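Local structure of EAL/GGDEF domain protein (Methylococcus capsulatus, 3ICL) at residues V38-S43 and V118-I123; V31-L36 and E136-N141; A67-D72 and I84-A89. The protein is of unknown function but folds as a GGDEF domain, a compact alpha/beta unit built round a central mixed five-stranded sheet. The protein carries 1 engineered substitution. All coordinates share one frame; numbering follows the deposited sequence.

Interaction 1: V38-S43 and V118-I123; sequences VDNFKS and VISVSI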
ATOM      1  N   VAL A  38      -1.541  -7.701  -2.715  1.00 15.64           N
ATOM      2  CA  VAL A  38      -2.476  -8.129  -3.745  1.00 16.38           C
ATOM      3  C   VAL A  38      -2.536  -9.616  -3.443  1.00 16.17           C
ATOM      4  O   VAL A  38      -1.708 -10.401  -3.908  1.00 19.14           O
ATOM      5  CB  VAL A  38      -1.941  -7.877  -5.163  1.00 21.05           C
ATOM      6  CG1 VAL A  38      -2.944  -8.376  -6.192  1.00 26.61           C
ATOM      7  CG2 VAL A  38      -1.704  -6.386  -5.363  1.00 19.61           C
ATOM      8  N   ASP A  39      -3.512  -9.977  -2.616  1.00 21.08           N
ATOM      9  CA  ASP A  39      -3.693 -11.346  -2.158  1.00 26.45           C
ATOM     10  C   ASP A  39      -3.715 -12.454  -3.197  1.00 28.49           C
ATOM     11  O   ASP A  39      -3.088 -13.493  -2.996  1.00 28.55           O
ATOM     12  CB  ASP A  39      -4.961 -11.451  -1.303  1.00 23.40           C
ATOM     13  CG  ASP A  39      -4.921 -10.552  -0.076  1.00 21.82           C
ATOM     14  OD1 ASP A  39      -3.813 -10.188   0.374  1.00 16.98           O
ATOM     15  OD2 ASP A  39      -6.007 -10.221   0.448  1.00 20.04           O
ATOM     16  N   ASN A  40      -4.428 -12.254  -4.302  1.00 19.20           N
ATOM     17  CA  ASN A  40      -4.522 -13.306  -5.311  1.00 25.89           C
ATOM     18  C   ASN A  40      -3.625 -13.110  -6.533  1.00 30.98           C
ATOM     19  O   ASN A  40      -3.846 -13.716  -7.583  1.00 32.19           O
ATOM     20  CB  ASN A  40      -5.991 -13.470  -5.741  1.00 21.10           C
ATOM     21  CG  ASN A  40      -6.544 -12.239  -6.436  1.00 26.99           C
ATOM     22  OD1 ASN A  40      -6.022 -11.133  -6.282  1.00 27.88           O
ATOM     23  ND2 ASN A  40      -7.620 -12.424  -7.195  1.00 29.61           N
ATOM     24  N   PHE A  41      -2.593 -12.290  -6.392  1.00 21.42           N
ATOM     25  CA  PHE A  41      -1.705 -12.038  -7.513  1.00 18.19           C
ATOM     26  C   PHE A  41      -0.989 -13.267  -8.064  1.00 23.58           C
ATOM     27  O   PHE A  41      -0.930 -13.455  -9.274  1.00 26.10           O
ATOM     28  CB  PHE A  41      -0.654 -10.989  -7.153  1.00 14.31           C
ATOM     29  CG  PHE A  41       0.232 -10.628  -8.307  1.00 18.98           C
ATOM     30  CD1 PHE A  41      -0.230  -9.791  -9.317  1.00 26.05           C
ATOM     31  CD2 PHE A  41       1.511 -11.162  -8.410  1.00 21.00           C
ATOM     32  CE1 PHE A  41       0.568  -9.487 -10.420  1.00 26.95           C
ATOM     33  CE2 PHE A  41       2.323 -10.864  -9.513  1.00 26.41           C
ATOM     34  CZ  PHE A  41       1.845 -10.023 -10.519  1.00 27.27           C
ATOM     35  N   LYS A  42      -0.434 -14.093  -7.185  1.00 22.45           N
ATOM     36  CA  LYS A  42       0.296 -15.277  -7.628  1.00 29.39           C
ATOM     37  C   LYS A  42      -0.522 -16.175  -8.550  1.00 30.32           C
ATOM     38  O   LYS A  42      -0.041 -16.603  -9.600  1.00 33.34           O
ATOM     39  CB  LYS A  42       0.776 -16.094  -6.428  1.00 35.88           C
ATOM     40  CG  LYS A  42       1.371 -17.439  -6.827  1.00 47.69           C
ATOM     41  CD  LYS A  42       1.754 -18.277  -5.621  1.00 52.32           C
ATOM     42  CE  LYS A  42       1.980 -19.724  -6.027  1.00 59.05           C
ATOM     43  NZ  LYS A  42       2.982 -19.843  -7.121  1.00 59.90           N
ATOM     44  N   SER A  43      -1.754 -16.472  -8.156  1.00 26.08           N
ATOM     45  CA  SER A  43      -2.609 -17.321  -8.974  1.00 28.42           C
ATOM     46  C   SER A  43      -2.844 -16.653 -10.325  1.00 26.46           C
ATOM     47  O   SER A  43      -2.841 -17.318 -11.362  1.00 28.88           O
ATOM     48  CB  SER A  43      -3.936 -17.580  -8.266  1.00 28.48           C
ATOM     49  OG  SER A  43      -4.583 -16.368  -7.950  1.00 33.40           O
ATOM     50  N   VAL A 118     -10.279  -9.451 -11.223  1.00 28.08           N
ATOM     51  CA  VAL A 118     -10.665  -8.838  -9.965  1.00 27.53           C
ATOM     52  C   VAL A 118      -9.642  -9.282  -8.925  1.00 23.87           C
ATOM     53  O   VAL A 118      -9.494 -10.471  -8.658  1.00 25.82           O
ATOM     54  CB  VAL A 118     -12.084  -9.280  -9.535  1.00 31.43           C
ATOM     55  CG1 VAL A 118     -12.184 -10.799  -9.528  1.00 42.46           C
ATOM     56  CG2 VAL A 118     -12.407  -8.719  -8.157  1.00 22.38           C
ATOM     57  N   ILE A 119      -8.907  -8.333  -8.360  1.00 22.76           N
ATOM     58  CA  ILE A 119      -7.913  -8.691  -7.356  1.00 22.62           C
ATOM     59  C   ILE A 119      -8.515  -8.585  -5.973  1.00 21.39           C
ATOM     60  O   ILE A 119      -9.483  -7.844  -5.762  1.00 19.64           O
ATOM     61  CB  ILE A 119      -6.666  -7.768  -7.392  1.00 20.24           C
ATOM     62  CG1 ILE A 119      -7.090  -6.306  -7.225  1.00 19.22           C
ATOM     63  CG2 ILE A 119      -5.883  -7.990  -8.678  1.00 21.65           C
ATOM     64  CD1 ILE A 119      -5.940  -5.348  -7.078  1.00 27.45           C
ATOM     65  N   SER A 120      -7.952  -9.345  -5.040  1.00 21.01           N
ATOM     66  CA  SER A 120      -8.381  -9.309  -3.646  1.00 22.59           C
ATOM     67  C   SER A 120      -7.232  -8.561  -2.954  1.00 21.29           C
ATOM     68  O   SER A 120      -6.062  -8.808  -3.249  1.00 27.36           O
ATOM     69  CB  SER A 120      -8.540 -10.732  -3.098  1.00 21.92           C
ATOM     70  OG  SER A 120      -7.349 -11.473  -3.272  1.00 30.50           O
ATOM     71  N   VAL A 121      -7.565  -7.647  -2.047  1.00 20.63           N
ATOM     72  CA  VAL A 121      -6.556  -6.819  -1.380  1.00 16.94           C
ATOM     73  C   VAL A 121      -6.638  -6.807   0.147  1.00 21.27           C
ATOM     74  O   VAL A 121      -7.728  -6.831   0.715  1.00 21.69           O
ATOM     75  CB  VAL A 121      -6.681  -5.344  -1.872  1.00 20.48           C
ATOM     76  CG1 VAL A 121      -5.707  -4.446  -1.137  1.00 17.10           C
ATOM     77  CG2 VAL A 121      -6.442  -5.271  -3.378  1.00 21.98           C
ATOM     78  N   SER A 122      -5.480  -6.770   0.802  1.00 13.06           N
ATOM     79  CA  SER A 122      -5.420  -6.704   2.266  1.00 15.79           C
ATOM     80  C   SER A 122      -4.453  -5.595   2.642  1.00 16.79           C
ATOM     81  O   SER A 122      -3.344  -5.525   2.114  1.00 17.91           O
ATOM     82  CB  SER A 122      -4.939  -8.022   2.875  1.00 13.43           C
ATOM     83  OG  SER A 122      -5.973  -8.987   2.896  1.00 21.56           O
ATOM     84  N   ILE A 123      -4.875  -4.730   3.557  1.00 12.16           N
ATOM     85  CA  ILE A 123      -4.044  -3.613   3.968  1.00 12.62           C
ATOM     86  C   ILE A 123      -3.776  -3.548   5.469  1.00 17.30           C
ATOM     87  O   ILE A 123      -4.695  -3.645   6.284  1.00 15.54           O
ATOM     88  CB  ILE A 123      -4.690  -2.276   3.552  1.00 13.18           C
ATOM     89  CG1 ILE A 123      -4.919  -2.255   2.036  1.00 18.66           C
ATOM     90  CG2 ILE A 123      -3.798  -1.115   3.988  1.00 14.40           C
ATOM     91  CD1 ILE A 123      -5.633  -1.010   1.536  1.00 27.90           C
TER
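Asn40 reaches across to the backbone of Val118-Ser120 and makes the two nearly straight hydrogen bonds of this contact. Its first torsion (chi1 65°) sets CG between the backbone N and the carbonyl carbon, which swings the amide over to residues 118-120. Asn40 CB lies 3.5 Å from Ser120 OG, and CG follows alongside the same hydroxyl. At the tip, Asn40 OD1 accepts from Ser120 N at 2.9 Å with a nearly straight N-H (164°), although the donor stands well above the carbonyl plane of the amide, 57° out of it. Asn40 ND2 donates a hydrogen bond to Val118 O at 3.1 Å, arriving in that carbonyl's plane on a lone pair, and Val118 O in turn lies close to the amide plane of Asn40. Bonded at both ends, the amide is fixed in its rotation and bridges two peptide groups of the irregular stretch that leads into strand 121-127. Asn40 holds the N-cap position of helix 41-48 but spends its amide here instead of on a capping bond.

Asp39 adds a second anchor. Asp39 N makes a weak bond to Ser120 O at 2.9 Å, and Asp39 OD2 lies 2.7 Å from Ser122 OG, whose single proton could instead serve Asn156 OD1. Asp39 and Asn40 are the middle residues of the type I turn from Val38 to Phe41, by which the chain leaves strand 32-38 and enters helix 41-48. Val38 CG1 rests obliquely on Ile119 CG2 at 3.9 Å. Val38 and Val121 form an antiparallel non-hydrogen-bonded pair with their side chains on the same face of the sheet.

Phe41 packs on Leu56 and Leu57 of helix 50-67, Val121 meets Leu103 and Leu106 of helix 96-106, and Ile119 touches both helices.

Interaction 2: V31-L36 and E136-N141; sequences VVLLFL and EQLLRN. With SO4 (sulfate ion), chain D.
Leu33 and Leu139 meet at their methyl ends, and their apolar packing, joined by Leu138, Val31 and Phe35, makes up nearly all of the contact between the strand and the helix. Leu33 CD2 lies only 3.3 Å from Leu139 CD2, tighter than usual van der Waals contact. The first torsion of Leu33 (-146°) is off the staggered positions, and with so short an approach the placing of this methyl is doubtful. On its other flank the same Leu33 CD2 is 3.9 Å from Leu138 CG, which leaves it lodged between two successive leucines of the helix. Phe35 and Leu139 cross at about a right angle, with Phe35 CE2 4.0 Å from Leu139 CD2. Nearer the start of the strand, Val31 CG1 reaches Leu138 CD2. The axes of strand 32-36 and helix 136-141 cross at -41°.

No hydrogen bond joins the two segments. The nearest thing to a polar meeting is Phe35 CD2, 3.5 Å from Leu139 O, where the carbonyl comes up to the ring obliquely.

Charged interactions are confined to the outer side of the helix. One turn apart, Arg140 NH1 and Glu136 OE1 form a salt bridge at 3.2 Å. The arginine chain, bent at chi3, turns the edge of its guanidinium to a sulfate ion, whose sulfur lies in the plane of the group. Arg140 NH1 donates to sulfate O2 at 2.8 Å (164°), and NH2 donates to O1 at 3.2 Å. The ion most likely came from the crystallisation medium.

Helix 135-152 thus packs across the central sheet of the alpha/beta GGDEF fold, which carries helices on both faces. Beside it lies helix 10-23, whose Phe13 touches Leu33 and whose Leu17 and Leu21 touch Val31. On the opposite face Leu34 packs on Ala99 and Ile102 of helix 96-106.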
ATOM      1  N   VAL A  31       2.634  10.598  10.558  1.00 22.19           N
ATOM      2  CA  VAL A  31       3.062   9.855   9.396  1.00 22.24           C
ATOM      3  C   VAL A  31       2.307   8.547   9.535  1.00 19.22           C
ATOM      4  O   VAL A  31       2.198   8.000  10.637  1.00 15.51           O
ATOM      5  CB  VAL A  31       4.575   9.559   9.426  1.00 20.80           C
ATOM      6  CG1 VAL A  31       4.920   8.532   8.369  1.00 20.04           C
ATOM      7  CG2 VAL A  31       5.354  10.836   9.201  1.00 23.27           C
ATOM      8  N   VAL A  32       1.753   8.064   8.434  1.00 19.80           N
ATOM      9  CA  VAL A  32       1.031   6.805   8.456  1.00 14.79           C
ATOM     10  C   VAL A  32       1.541   5.946   7.314  1.00 15.39           C
ATOM     11  O   VAL A  32       1.762   6.433   6.202  1.00 14.94           O
ATOM     12  CB  VAL A  32      -0.486   7.004   8.306  1.00 15.37           C
ATOM     13  CG1 VAL A  32      -1.188   5.643   8.310  1.00  8.56           C
ATOM     14  CG2 VAL A  32      -1.006   7.874   9.439  1.00 14.11           C
ATOM     15  N   LEU A  33       1.728   4.667   7.603  1.00 14.52           N
ATOM     16  CA  LEU A  33       2.232   3.725   6.621  1.00 17.17           C
ATOM     17  C   LEU A  33       1.201   2.639   6.345  1.00 18.67           C
ATOM     18  O   LEU A  33       0.664   2.027   7.270  1.00 17.40           O
ATOM     19  CB  LEU A  33       3.511   3.091   7.158  1.00 21.64           C
ATOM     20  CG  LEU A  33       4.646   2.711   6.214  1.00 34.72           C
ATOM     21  CD1 LEU A  33       5.088   3.914   5.385  1.00 30.21           C
ATOM     22  CD2 LEU A  33       5.797   2.200   7.062  1.00 44.34           C
ATOM     23  N   LEU A  34       0.905   2.426   5.069  1.00 15.09           N
ATOM     24  CA  LEU A  34      -0.021   1.378   4.664  1.00 15.28           C
ATOM     25  C   LEU A  34       0.815   0.355   3.909  1.00 16.39           C
ATOM     26  O   LEU A  34       1.666   0.719   3.102  1.00 17.04           O
ATOM     27  CB  LEU A  34      -1.127   1.928   3.750  1.00 14.81           C
ATOM     28  CG  LEU A  34      -2.375   2.536   4.411  1.00 22.30           C
ATOM     29  CD1 LEU A  34      -1.979   3.625   5.386  1.00 20.98           C
ATOM     30  CD2 LEU A  34      -3.302   3.081   3.337  1.00 31.20           C
ATOM     31  N   PHE A  35       0.591  -0.921   4.197  1.00 15.31           N
ATOM     32  CA  PHE A  35       1.312  -2.000   3.536  1.00 14.31           C
ATOM     33  C   PHE A  35       0.210  -2.795   2.842  1.00 15.09           C
ATOM     34  O   PHE A  35      -0.593  -3.455   3.496  1.00 16.32           O
ATOM     35  CB  PHE A  35       2.038  -2.868   4.574  1.00 10.51           C
ATOM     36  CG  PHE A  35       3.395  -3.356   4.128  1.00 15.00           C
ATOM     37  CD1 PHE A  35       3.539  -4.106   2.962  1.00 20.44           C
ATOM     38  CD2 PHE A  35       4.529  -3.090   4.897  1.00  9.94           C
ATOM     39  CE1 PHE A  35       4.794  -4.590   2.567  1.00 20.32           C
ATOM     40  CE2 PHE A  35       5.791  -3.570   4.513  1.00 12.94           C
ATOM     41  CZ  PHE A  35       5.922  -4.320   3.348  1.00 15.71           C
ATOM     42  N   LEU A  36       0.172  -2.718   1.518  1.00 14.15           N
ATOM     43  CA  LEU A  36      -0.862  -3.385   0.742  1.00 14.68           C
ATOM     44  C   LEU A  36      -0.389  -4.666   0.079  1.00 16.34           C
ATOM     45  O   LEU A  36       0.722  -4.743  -0.446  1.00 19.54           O
ATOM     46  CB  LEU A  36      -1.400  -2.412  -0.307  1.00 14.10           C
ATOM     47  CG  LEU A  36      -2.558  -2.828  -1.212  1.00 15.50           C
ATOM     48  CD1 LEU A  36      -3.267  -1.568  -1.695  1.00 18.28           C
ATOM     49  CD2 LEU A  36      -2.051  -3.647  -2.382  1.00 14.72           C
ATOM     50  N   GLU A 136      11.821   1.265  10.227  1.00 15.49           N
ATOM     51  CA  GLU A 136      11.839  -0.193  10.227  1.00 19.79           C
ATOM     52  C   GLU A 136      10.721  -0.759  11.098  1.00 19.04           C
ATOM     53  O   GLU A 136      10.060  -1.723  10.721  1.00 19.59           O
ATOM     54  CB  GLU A 136      13.176  -0.747  10.728  1.00 16.71           C
ATOM     55  CG  GLU A 136      13.153  -2.274  10.822  1.00 15.24           C
ATOM     56  CD  GLU A 136      14.421  -2.875  11.380  1.00 24.12           C
ATOM     57  OE1 GLU A 136      14.394  -4.080  11.722  1.00 17.72           O
ATOM     58  OE2 GLU A 136      15.439  -2.156  11.477  1.00 27.98           O
ATOM     59  N   GLN A 137      10.516  -0.164  12.267  1.00 24.44           N
ATOM     60  CA  GLN A 137       9.473  -0.634  13.167  1.00 25.78           C
ATOM     61  C   GLN A 137       8.097  -0.364  12.573  1.00 26.01           C
ATOM     62  O   GLN A 137       7.203  -1.207  12.651  1.00 16.58           O
ATOM     63  CB  GLN A 137       9.576   0.056  14.528  1.00 30.59           C
ATOM     64  CG  GLN A 137      10.868  -0.209  15.265  1.00 43.05           C
ATOM     65  CD  GLN A 137      10.917   0.487  16.611  1.00 58.58           C
ATOM     66  OE1 GLN A 137      10.669   1.692  16.711  1.00 60.99           O
ATOM     67  NE2 GLN A 137      11.243  -0.267  17.655  1.00 62.41           N
ATOM     68  N   LEU A 138       7.934   0.814  11.976  1.00 17.82           N
ATOM     69  CA  LEU A 138       6.658   1.190  11.383  1.00 15.73           C
ATOM     70  C   LEU A 138       6.276   0.235  10.253  1.00 13.74           C
ATOM     71  O   LEU A 138       5.151  -0.264  10.206  1.00 16.03           O
ATOM     72  CB  LEU A 138       6.725   2.629  10.868  1.00 16.36           C
ATOM     73  CG  LEU A 138       5.389   3.372  10.766  1.00 29.28           C
ATOM     74  CD1 LEU A 138       4.745   3.486  12.149  1.00 20.40           C
ATOM     75  CD2 LEU A 138       5.625   4.758  10.180  1.00 38.58           C
ATOM     76  N   LEU A 139       7.219  -0.017   9.349  1.00 13.64           N
ATOM     77  CA  LEU A 139       6.999  -0.916   8.221  1.00 14.50           C
ATOM     78  C   LEU A 139       6.691  -2.341   8.680  1.00 14.85           C
ATOM     79  O   LEU A 139       5.735  -2.965   8.213  1.00 14.47           O
ATOM     80  CB  LEU A 139       8.234  -0.926   7.318  1.00 19.27           C
ATOM     81  CG  LEU A 139       8.378   0.258   6.361  1.00 23.30           C
ATOM     82  CD1 LEU A 139       9.817   0.374   5.872  1.00 17.11           C
ATOM     83  CD2 LEU A 139       7.407   0.074   5.201  1.00 23.30           C
ATOM     84  N   ARG A 140       7.510  -2.857   9.588  1.00 18.09           N
ATOM     85  CA  ARG A 140       7.310  -4.202  10.108  1.00 18.45           C
ATOM     86  C   ARG A 140       5.960  -4.326  10.797  1.00 13.25           C
ATOM     87  O   ARG A 140       5.294  -5.356  10.690  1.00 16.81           O
ATOM     88  CB  ARG A 140       8.427  -4.559  11.088  1.00 15.06           C
ATOM     89  CG  ARG A 140       9.761  -4.821  10.411  1.00 19.46           C
ATOM     90  CD  ARG A 140      10.864  -5.056  11.428  1.00 22.85           C
ATOM     91  NE  ARG A 140      10.560  -6.169  12.325  1.00 22.43           N
ATOM     92  CZ  ARG A 140      11.358  -6.564  13.313  1.00 26.13           C
ATOM     93  NH1 ARG A 140      12.507  -5.932  13.525  1.00 23.80           N
ATOM     94  NH2 ARG A 140      11.013  -7.586  14.085  1.00 29.78           N
ATOM     95  N   ASN A 141       5.549  -3.278  11.497  1.00 15.32           N
ATOM     96  CA  ASN A 141       4.270  -3.318  12.192  1.00 15.93           C
ATOM     97  C   ASN A 141       3.106  -3.223  11.200  1.00 17.03           C
ATOM     98  O   ASN A 141       2.090  -3.898  11.366  1.00 16.60           O
ATOM     99  CB  ASN A 141       4.212  -2.205  13.250  1.00 14.03           C
ATOM    100  CG  ASN A 141       5.077  -2.510  14.467  1.00 20.86           C
ATOM    101  OD1 ASN A 141       5.339  -1.636  15.293  1.00 28.73           O
ATOM    102  ND2 ASN A 141       5.518  -3.759  14.584  1.00 13.70           N
TER
HETATM  103  S   SO4 D 172      14.054  -7.523  16.520  1.00 44.52           S
HETATM  104  O1  SO4 D 172      12.670  -7.097  16.790  1.00 46.41           O
HETATM  105  O2  SO4 D 172      14.523  -6.952  15.243  1.00 39.42           O
HETATM  106  O3  SO4 D 172      14.934  -7.064  17.612  1.00 41.15           O
HETATM  107  O4  SO4 D 172      14.091  -8.996  16.444  1.00 50.21           O

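Interaction 3: A67-D72 and I84-A89; sequences AVRDGD and ILLNGA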
ATOM      1  N   ALA A  67      -5.631   7.281  -5.355  1.00 16.99           N
ATOM      2  CA  ALA A  67      -6.369   7.229  -4.097  1.00 14.91           C
ATOM      3  C   ALA A  67      -5.654   7.848  -2.909  1.00 14.63           C
ATOM      4  O   ALA A  67      -6.255   8.029  -1.857  1.00 21.19           O
ATOM      5  CB  ALA A  67      -6.759   5.782  -3.785  1.00 16.48           C
ATOM      6  N   VAL A  68      -4.372   8.168  -3.058  1.00 17.75           N
ATOM      7  CA  VAL A  68      -3.635   8.800  -1.966  1.00 18.21           C
ATOM      8  C   VAL A  68      -3.619  10.307  -2.216  1.00 24.53           C
ATOM      9  O   VAL A  68      -4.330  10.786  -3.095  1.00 22.62           O
ATOM     10  CB  VAL A  68      -2.181   8.255  -1.856  1.00 16.51           C
ATOM     11  CG1 VAL A  68      -2.222   6.774  -1.500  1.00 21.69           C
ATOM     12  CG2 VAL A  68      -1.421   8.459  -3.165  1.00 16.34           C
ATOM     13  N   ARG A  69      -2.839  11.061  -1.442  1.00 20.61           N
ATOM     14  CA  ARG A  69      -2.783  12.508  -1.639  1.00 19.86           C
ATOM     15  C   ARG A  69      -1.497  12.928  -2.342  1.00 26.91           C
ATOM     16  O   ARG A  69      -0.476  12.247  -2.253  1.00 22.19           O
ATOM     17  CB  ARG A  69      -2.881  13.264  -0.303  1.00 24.25           C
ATOM     18  CG  ARG A  69      -4.180  13.058   0.487  1.00 25.23           C
ATOM     19  CD  ARG A  69      -4.124  11.777   1.304  1.00 25.25           C
ATOM     20  NE  ARG A  69      -2.867  11.685   2.038  1.00 25.77           N
ATOM     21  CZ  ARG A  69      -2.543  12.454   3.072  1.00 23.36           C
ATOM     22  NH1 ARG A  69      -3.393  13.372   3.510  1.00 19.87           N
ATOM     23  NH2 ARG A  69      -1.357  12.321   3.649  1.00 20.91           N
ATOM     24  N   ASP A  70      -1.549  14.052  -3.046  1.00 27.22           N
ATOM     25  CA  ASP A  70      -0.362  14.549  -3.725  1.00 30.45           C
ATOM     26  C   ASP A  70       0.655  14.750  -2.606  1.00 25.46           C
ATOM     27  O   ASP A  70       0.331  15.321  -1.566  1.00 26.03           O
ATOM     28  CB  ASP A  70      -0.664  15.876  -4.423  1.00 42.09           C
ATOM     29  CG  ASP A  70       0.496  16.368  -5.268  1.00 52.56           C
ATOM     30  OD1 ASP A  70       0.899  15.646  -6.204  1.00 50.25           O
ATOM     31  OD2 ASP A  70       1.005  17.474  -4.992  1.00 60.72           O
ATOM     32  N   GLY A  71       1.874  14.263  -2.801  1.00 23.85           N
ATOM     33  CA  GLY A  71       2.875  14.396  -1.757  1.00 30.44           C
ATOM     34  C   GLY A  71       3.147  13.058  -1.084  1.00 23.67           C
ATOM     35  O   GLY A  71       4.173  12.888  -0.424  1.00 26.62           O
ATOM     36  N   ASP A  72       2.225  12.110  -1.231  1.00 25.51           N
ATOM     37  CA  ASP A  72       2.414  10.785  -0.646  1.00 17.22           C
ATOM     38  C   ASP A  72       3.291   9.966  -1.592  1.00 21.26           C
ATOM     39  O   ASP A  72       3.396  10.283  -2.777  1.00 26.34           O
ATOM     40  CB  ASP A  72       1.072  10.067  -0.453  1.00 17.22           C
ATOM     41  CG  ASP A  72       0.191  10.734   0.592  1.00 21.49           C
ATOM     42  OD1 ASP A  72       0.719  11.501   1.427  1.00 22.39           O
ATOM     43  OD2 ASP A  72      -1.031  10.473   0.585  1.00 20.30           O
ATOM     44  N   ILE A  84       2.883   2.180   1.222  1.00 15.06           N
ATOM     45  CA  ILE A  84       2.286   3.482   0.999  1.00 15.42           C
ATOM     46  C   ILE A  84       2.558   4.437   2.155  1.00 17.50           C
ATOM     47  O   ILE A  84       2.174   4.181   3.294  1.00 14.74           O
ATOM     48  CB  ILE A  84       0.769   3.297   0.796  1.00 12.74           C
ATOM     49  CG1 ILE A  84       0.549   2.413  -0.434  1.00 11.88           C
ATOM     50  CG2 ILE A  84       0.073   4.643   0.684  1.00 18.71           C
ATOM     51  CD1 ILE A  84      -0.753   1.643  -0.425  1.00 27.34           C
ATOM     52  N   LEU A  85       3.224   5.540   1.850  1.00 10.61           N
ATOM     53  CA  LEU A  85       3.552   6.547   2.848  1.00 14.19           C
ATOM     54  C   LEU A  85       2.602   7.732   2.784  1.00 15.43           C
ATOM     55  O   LEU A  85       2.486   8.386   1.749  1.00 15.85           O
ATOM     56  CB  LEU A  85       4.989   7.043   2.639  1.00 18.40           C
ATOM     57  CG  LEU A  85       5.409   8.370   3.281  1.00 21.35           C
ATOM     58  CD1 LEU A  85       5.218   8.333   4.796  1.00 22.60           C
ATOM     59  CD2 LEU A  85       6.868   8.642   2.930  1.00 24.83           C
ATOM     60  N   LEU A  86       1.910   7.991   3.889  1.00 16.45           N
ATOM     61  CA  LEU A  86       1.011   9.133   3.967  1.00 20.32           C
ATOM     62  C   LEU A  86       1.820  10.212   4.686  1.00 22.43           C
ATOM     63  O   LEU A  86       2.042  10.153   5.893  1.00 22.99           O
ATOM     64  CB  LEU A  86      -0.259   8.773   4.744  1.00 17.54           C
ATOM     65  CG  LEU A  86      -1.052   7.600   4.153  1.00 18.32           C
ATOM     66  CD1 LEU A  86      -2.367   7.472   4.892  1.00 16.76           C
ATOM     67  CD2 LEU A  86      -1.310   7.813   2.662  1.00 12.87           C
ATOM     68  N   ASN A  87       2.268  11.189   3.910  1.00 15.14           N
ATOM     69  CA  ASN A  87       3.113  12.274   4.400  1.00 21.31           C
ATOM     70  C   ASN A  87       2.320  13.337   5.159  1.00 20.17           C
ATOM     71  O   ASN A  87       2.127  14.451   4.665  1.00 22.12           O
ATOM     72  CB  ASN A  87       3.839  12.878   3.192  1.00 20.45           C
ATOM     73  CG  ASN A  87       4.946  13.828   3.581  1.00 33.98           C
ATOM     74  OD1 ASN A  87       5.445  13.798   4.706  1.00 33.43           O
ATOM     75  ND2 ASN A  87       5.354  14.669   2.638  1.00 41.01           N
ATOM     76  N   GLY A  88       1.886  12.989   6.369  1.00 18.11           N
ATOM     77  CA  GLY A  88       1.077  13.892   7.169  1.00 23.19           C
ATOM     78  C   GLY A  88      -0.357  13.516   6.849  1.00 22.33           C
ATOM     79  O   GLY A  88      -0.919  13.979   5.859  1.00 21.09           O
ATOM     80  N   ALA A  89      -0.952  12.674   7.689  1.00 22.02           N
ATOM     81  CA  ALA A  89      -2.303  12.174   7.453  1.00 19.41           C
ATOM     82  C   ALA A  89      -3.457  12.907   8.126  1.00 22.07           C
ATOM     83  O   ALA A  89      -4.493  12.306   8.404  1.00 18.09           O
ATOM     84  CB  ALA A  89      -2.360  10.695   7.822  1.00 16.19           C
TER
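The guanidinium of Arg69 turns one edge to Gly88, with Gly88 O and Asn87 N both near its plane, while Leu86 CB and Ala89 CA approach the group obliquely. Arg69 NH2 donates to Gly88 O at 2.8 Å along an almost straight N-H (172°), though it stands well above that carbonyl's plane. The second flat group is the carboxylate of Asp72. Asp72 OD1 takes Asn87 N at 2.9 Å, the donor coming from 43° above the carboxylate plane. Asp72 OD2 accepts twice from Arg69: from NE at 2.6 Å on its syn lone pair, as a salt bridge, and from the backbone N at 2.8 Å from above the plane. Bends at chi2 and chi3 fold the arginine back so that NE can reach this oxygen.

The bonds to Gly88 O and from Asn87 N join the loop after helix 50-67 to the outgoing end of hairpin 73-77/81-86, which carries, at its turn and the start of its second strand, the position of the family's signature motif. The bonds to OD2 brace the loop itself, which closes in a type II turn from Arg69 to Asp72, with Gly71 at its positive phi. Asn87 centres an inverse gamma turn, closed by Gly88 N to Leu86 O.

Leu86 CD2 lies against the carboxylate, 3.4 Å from Asp72 OD2. Apolar packing comes from Val68 CG1, which meets Ile84 CG2 obliquely at 3.8 Å.

Overall arrangement
All three contacts converge on the same mixed sheet but use it differently. Interaction 2 is the buried one, an apolar layer between the central strand 32-38 and helix 135-152. Interactions 1 and 3, only partly buried, lie on opposite sides of the chain's centre, about 22 Å apart between their centres, and rely on side chains that bond to backbone groups: an amide in interaction 1, an arginine-aspartate pair in interaction 3. Strand 32-38 connects them. Its Leu36 packs on Val121 of interaction 1, and the backbone of Val32 and Leu34 pairs with Leu86 and Ile84 of interaction 3. Along the chain they are nested, 3 within 1 and 1 within 2.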